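Ribonucleoside-diphosphate reductase small chain 2 (Saccharomyces cerevisiae, PDB 1JK0) forms with RNR2 the heterodimeric small subunit of ribonucleotide reductase, which makes deoxyribonucleotides, and is required for RNR2 folding and assembly with the large subunits. Local coordinates at residues 239-251 with 282-295. Sequence-based numbering, arbitrary orientation.
Sequences NPKIIEKIITEAV and ADGLLQGFGNEKYY
T248 OG1 stands over one face of the Y294 ring, 4.1 Å above its plane and offset toward the rim, while the carboxylate of E244 reaches the same ring at its edge, the two planes turned 76° apart. The other aromatic of this tail, Y295, carries Y294 CD2 over the centre of one face, and Y295 CD1 in turn lies at the edge of Y294. V251 meets Y295 obliquely, from the opposite direction, with CG1 3.7 Å from CZ. T248 is held in place by its hydroxyl: chi1 near -65° turns OG1 back along the helix, where it donates to E244 O nearly in line with the carbonyl. Y295 N donates to the syn lone pair of D283 OD1, which ties the tail back to its own helix.

Helices 240-258 and 277-288 belong to the all-helical ferritin-like fold of the small chain. The axes of 240-251 and 282-288 run roughly antiparallel (154°) and approach to 10.4 Å. Between them L286 CD2 packs against the CG2 branch of I247, while L286 CD1 turns to I243 CG2 at 3.9 Å. A282 CB fills in against V251 CG2. V180 of helix 175-188 touches I247, and F231 of helix 207-232 touches I243.

After G290, the first residue to leave helical angles, with positive phi, N291 turns back to P240: ND2 donates to P240 O at 2.7 Å in a nearly straight bond, the acceptor lying in the amide plane. E292 brings its carboxylate close to that of E244, two like charges whose closeness is probably unfavourable, though the model does not fix it firmly at this resolution.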
loop_
_atom_site.group_PDB
_atom_site.type_symbol
_atom_site.label_atom_id
_atom_site.label_comp_id
_atom_site.label_asym_id
_atom_site.label_seq_id
_atom_site.Cartn_x
_atom_site.Cartn_y
_atom_site.Cartn_z
ATOM N N ASN B 239 -0.896 7.009 33.063
ATOM C CA ASN B 239 -0.209 6.864 34.354
ATOM C C ASN B 239 1.003 5.948 34.263
ATOM O O ASN B 239 0.933 4.874 33.670
ATOM C CB ASN B 239 -1.163 6.313 35.413
ATOM C CG ASN B 239 -0.749 6.704 36.822
ATOM O OD1 ASN B 239 -1.161 7.750 37.333
ATOM N ND2 ASN B 239 0.084 5.879 37.448
ATOM N N PRO B 240 2.131 6.354 34.866
ATOM C CA PRO B 240 3.355 5.545 34.833
ATOM C C PRO B 240 3.187 4.090 35.288
ATOM O O PRO B 240 3.935 3.208 34.852
ATOM C CB PRO B 240 4.313 6.333 35.726
ATOM C CG PRO B 240 3.902 7.750 35.463
ATOM C CD PRO B 240 2.382 7.652 35.520
ATOM N N LYS B 241 2.209 3.840 36.157
ATOM C CA LYS B 241 1.972 2.486 36.661
ATOM C C LYS B 241 1.336 1.576 35.613
ATOM O O LYS B 241 1.750 0.426 35.467
ATOM C CB LYS B 241 1.107 2.515 37.940
ATOM C CG LYS B 241 1.913 2.432 39.256
ATOM C CD LYS B 241 1.020 2.372 40.507
ATOM C CE LYS B 241 0.327 3.708 40.820
ATOM N NZ LYS B 241 1.241 4.749 41.396
ATOM N N ILE B 242 0.342 2.086 34.884
ATOM C CA ILE B 242 -0.324 1.302 33.844
ATOM C C ILE B 242 0.711 0.788 32.840
ATOM O O ILE B 242 0.629 -0.351 32.377
ATOM C CB ILE B 242 -1.370 2.133 33.080
ATOM C CG1 ILE B 242 -2.392 2.713 34.054
ATOM C CG2 ILE B 242 -2.070 1.258 32.065
ATOM C CD1 ILE B 242 -3.440 3.584 33.402
ATOM N N ILE B 243 1.684 1.630 32.504
ATOM C CA ILE B 243 2.729 1.236 31.576
ATOM C C ILE B 243 3.391 -0.021 32.122
ATOM O O ILE B 243 3.325 -1.093 31.516
ATOM C CB ILE B 243 3.804 2.330 31.434
ATOM C CG1 ILE B 243 3.176 3.593 30.848
ATOM C CG2 ILE B 243 4.939 1.831 30.542
ATOM C CD1 ILE B 243 4.135 4.733 30.670
ATOM N N GLU B 244 4.029 0.120 33.276
ATOM C CA GLU B 244 4.685 -1.011 33.906
ATOM C C GLU B 244 3.695 -2.170 34.082
ATOM O O GLU B 244 4.102 -3.321 34.224
ATOM C CB GLU B 244 5.262 -0.600 35.260
ATOM C CG GLU B 244 6.129 -1.665 35.900
ATOM C CD GLU B 244 6.788 -1.190 37.180
ATOM O OE1 GLU B 244 6.063 -0.805 38.120
ATOM O OE2 GLU B 244 8.034 -1.203 37.245
ATOM N N LYS B 245 2.397 -1.865 34.066
ATOM C CA LYS B 245 1.374 -2.897 34.218
ATOM C C LYS B 245 1.131 -3.634 32.901
ATOM O O LYS B 245 0.741 -4.803 32.900
ATOM C CB LYS B 245 0.050 -2.297 34.722
ATOM C CG LYS B 245 0.032 -1.920 36.211
ATOM C CD LYS B 245 -1.364 -1.447 36.681
ATOM C CE LYS B 245 -2.404 -2.574 36.629
ATOM N NZ LYS B 245 -3.779 -2.151 37.030
ATOM N N ILE B 246 1.369 -2.949 31.785
ATOM C CA ILE B 246 1.178 -3.543 30.465
ATOM C C ILE B 246 2.370 -4.409 30.058
ATOM O O ILE B 246 2.195 -5.501 29.517
ATOM C CB ILE B 246 0.952 -2.452 29.404
ATOM C CG1 ILE B 246 -0.260 -1.609 29.799
ATOM C CG2 ILE B 246 0.727 -3.083 28.038
ATOM C CD1 ILE B 246 -0.536 -0.450 28.880
ATOM N N ILE B 247 3.577 -3.921 30.326
ATOM C CA ILE B 247 4.790 -4.658 29.989
ATOM C C ILE B 247 4.912 -5.969 30.762
ATOM O O ILE B 247 5.095 -7.037 30.170
ATOM C CB ILE B 247 6.050 -3.822 30.271
ATOM C CG1 ILE B 247 6.292 -2.849 29.120
ATOM C CG2 ILE B 247 7.252 -4.737 30.478
ATOM C CD1 ILE B 247 5.242 -1.781 28.995
ATOM N N THR B 248 4.829 -5.875 32.086
ATOM C CA THR B 248 4.938 -7.040 32.950
ATOM C C THR B 248 4.117 -8.192 32.389
ATOM O O THR B 248 4.653 -9.273 32.133
ATOM C CB THR B 248 4.463 -6.717 34.377
ATOM O OG1 THR B 248 5.338 -5.748 34.961
ATOM C CG2 THR B 248 4.481 -7.961 35.242
ATOM N N GLU B 249 2.824 -7.956 32.187
ATOM C CA GLU B 249 1.938 -8.986 31.649
ATOM C C GLU B 249 2.506 -9.683 30.404
ATOM O O GLU B 249 2.424 -10.907 30.289
ATOM C CB GLU B 249 0.567 -8.391 31.316
ATOM C CG GLU B 249 -0.101 -7.697 32.481
ATOM C CD GLU B 249 -1.570 -7.416 32.228
ATOM O OE1 GLU B 249 -2.175 -6.676 33.033
ATOM O OE2 GLU B 249 -2.125 -7.943 31.239
ATOM N N ALA B 250 3.073 -8.906 29.482
ATOM C CA ALA B 250 3.649 -9.457 28.256
ATOM C C ALA B 250 4.932 -10.208 28.579
ATOM O O ALA B 250 5.316 -11.142 27.870
ATOM C CB ALA B 250 3.934 -8.347 27.257
ATOM N N VAL B 251 5.606 -9.795 29.643
ATOM C CA VAL B 251 6.826 -10.471 30.040
ATOM C C VAL B 251 6.421 -11.821 30.622
ATOM O O VAL B 251 7.142 -12.804 30.492
ATOM C CB VAL B 251 7.615 -9.648 31.078
ATOM C CG1 VAL B 251 8.852 -10.407 31.514
ATOM C CG2 VAL B 251 8.014 -8.308 30.475
ATOM N N ALA B 282 12.759 -6.083 28.579
ATOM C CA ALA B 282 11.584 -5.531 29.226
ATOM C C ALA B 282 11.874 -4.202 29.927
ATOM O O ALA B 282 10.997 -3.344 30.015
ATOM C CB ALA B 282 11.024 -6.541 30.218
ATOM N N ASP B 283 13.098 -4.025 30.422
ATOM C CA ASP B 283 13.451 -2.784 31.108
ATOM C C ASP B 283 13.808 -1.678 30.134
ATOM O O ASP B 283 13.401 -0.530 30.316
ATOM C CB ASP B 283 14.616 -2.996 32.081
ATOM C CG ASP B 283 14.193 -3.709 33.354
ATOM O OD1 ASP B 283 13.169 -3.315 33.954
ATOM O OD2 ASP B 283 14.894 -4.658 33.764
ATOM N N GLY B 284 14.578 -2.023 29.107
ATOM C CA GLY B 284 14.963 -1.041 28.113
ATOM C C GLY B 284 13.735 -0.388 27.510
ATOM O O GLY B 284 13.704 0.822 27.285
ATOM N N LEU B 285 12.717 -1.198 27.243
ATOM C CA LEU B 285 11.476 -0.693 26.679
ATOM C C LEU B 285 10.758 0.136 27.739
ATOM O O LEU B 285 10.146 1.159 27.428
ATOM C CB LEU B 285 10.576 -1.847 26.233
ATOM C CG LEU B 285 9.270 -1.415 25.568
ATOM C CD1 LEU B 285 9.588 -0.714 24.265
ATOM C CD2 LEU B 285 8.393 -2.619 25.318
ATOM N N LEU B 286 10.834 -0.308 28.992
ATOM C CA LEU B 286 10.190 0.416 30.081
ATOM C C LEU B 286 10.758 1.825 30.112
ATOM O O LEU B 286 10.030 2.804 30.284
ATOM C CB LEU B 286 10.443 -0.277 31.425
ATOM C CG LEU B 286 9.213 -0.823 32.167
ATOM C CD1 LEU B 286 8.062 0.168 32.062
ATOM C CD2 LEU B 286 8.796 -2.149 31.578
ATOM N N GLN B 287 12.071 1.916 29.940
ATOM C CA GLN B 287 12.751 3.198 29.936
ATOM C C GLN B 287 12.325 3.930 28.683
ATOM O O GLN B 287 12.212 5.155 28.667
ATOM C CB GLN B 287 14.258 2.982 29.920
ATOM C CG GLN B 287 15.070 4.254 30.007
ATOM C CD GLN B 287 16.562 3.971 30.009
ATOM O OE1 GLN B 287 17.047 3.131 30.782
ATOM N NE2 GLN B 287 17.301 4.675 29.152
ATOM N N GLY B 288 12.086 3.152 27.634
ATOM C CA GLY B 288 11.671 3.705 26.361
ATOM C C GLY B 288 10.446 4.584 26.475
ATOM O O GLY B 288 10.335 5.579 25.769
ATOM N N PHE B 289 9.519 4.228 27.356
ATOM C CA PHE B 289 8.320 5.036 27.519
ATOM C C PHE B 289 8.428 6.024 28.694
ATOM O O PHE B 289 7.483 6.753 28.996
ATOM C CB PHE B 289 7.089 4.130 27.684
ATOM C CG PHE B 289 6.765 3.318 26.457
ATOM C CD1 PHE B 289 7.414 2.117 26.205
ATOM C CD2 PHE B 289 5.842 3.782 25.529
ATOM C CE1 PHE B 289 7.151 1.394 25.047
ATOM C CE2 PHE B 289 5.577 3.064 24.372
ATOM C CZ PHE B 289 6.237 1.866 24.133
ATOM N N GLY B 290 9.591 6.069 29.338
ATOM C CA GLY B 290 9.760 6.970 30.462
ATOM C C GLY B 290 9.189 6.365 31.732
ATOM O O GLY B 290 8.202 6.853 32.291
ATOM N N ASN B 291 9.815 5.279 32.173
ATOM C CA ASN B 291 9.409 4.558 33.373
ATOM C C ASN B 291 10.649 4.034 34.076
ATOM O O ASN B 291 11.779 4.248 33.624
ATOM C CB ASN B 291 8.507 3.377 33.013
ATOM C CG ASN B 291 7.059 3.608 33.399
ATOM O OD1 ASN B 291 6.446 4.599 32.997
ATOM N ND2 ASN B 291 6.499 2.684 34.180
ATOM N N GLU B 292 10.430 3.333 35.181
ATOM C CA GLU B 292 11.526 2.776 35.955
ATOM C C GLU B 292 11.687 1.306 35.609
ATOM O O GLU B 292 10.705 0.612 35.345
ATOM C CB GLU B 292 11.246 2.923 37.454
ATOM C CG GLU B 292 10.127 2.016 37.989
ATOM C CD GLU B 292 8.732 2.437 37.535
ATOM O OE1 GLU B 292 7.771 1.675 37.808
ATOM O OE2 GLU B 292 8.597 3.526 36.923
ATOM N N LYS B 293 12.929 0.835 35.616
ATOM C CA LYS B 293 13.216 -0.555 35.303
ATOM C C LYS B 293 12.587 -1.449 36.367
ATOM O O LYS B 293 13.041 -1.472 37.505
ATOM C CB LYS B 293 14.724 -0.777 35.271
ATOM C CG LYS B 293 15.532 0.468 34.965
ATOM C CD LYS B 293 16.950 0.093 34.593
ATOM C CE LYS B 293 16.953 -0.720 33.312
ATOM N NZ LYS B 293 16.393 0.062 32.164
ATOM N N TYR B 294 11.551 -2.192 35.994
ATOM C CA TYR B 294 10.861 -3.069 36.933
ATOM C C TYR B 294 11.663 -4.277 37.432
ATOM O O TYR B 294 11.476 -4.721 38.563
ATOM C CB TYR B 294 9.560 -3.575 36.318
ATOM C CG TYR B 294 8.794 -4.472 37.250
ATOM C CD1 TYR B 294 8.062 -3.939 38.306
ATOM C CD2 TYR B 294 8.818 -5.859 37.093
ATOM C CE1 TYR B 294 7.365 -4.762 39.184
ATOM C CE2 TYR B 294 8.127 -6.693 37.970
ATOM C CZ TYR B 294 7.399 -6.138 39.012
ATOM O OH TYR B 294 6.698 -6.949 39.879
ATOM N N TYR B 295 12.534 -4.819 36.588
ATOM C CA TYR B 295 13.342 -5.977 36.967
ATOM C C TYR B 295 14.760 -5.555 37.356
ATOM O O TYR B 295 15.724 -6.013 36.702
ATOM C CB TYR B 295 13.392 -6.985 35.811
ATOM C CG TYR B 295 12.030 -7.342 35.257
ATOM C CD1 TYR B 295 11.422 -6.554 34.282
ATOM C CD2 TYR B 295 11.338 -8.459 35.721
ATOM C CE1 TYR B 295 10.159 -6.871 33.781
ATOM C CE2 TYR B 295 10.078 -8.784 35.228
ATOM C CZ TYR B 295 9.495 -7.985 34.261
ATOM O OH TYR B 295 8.244 -8.297 33.789
#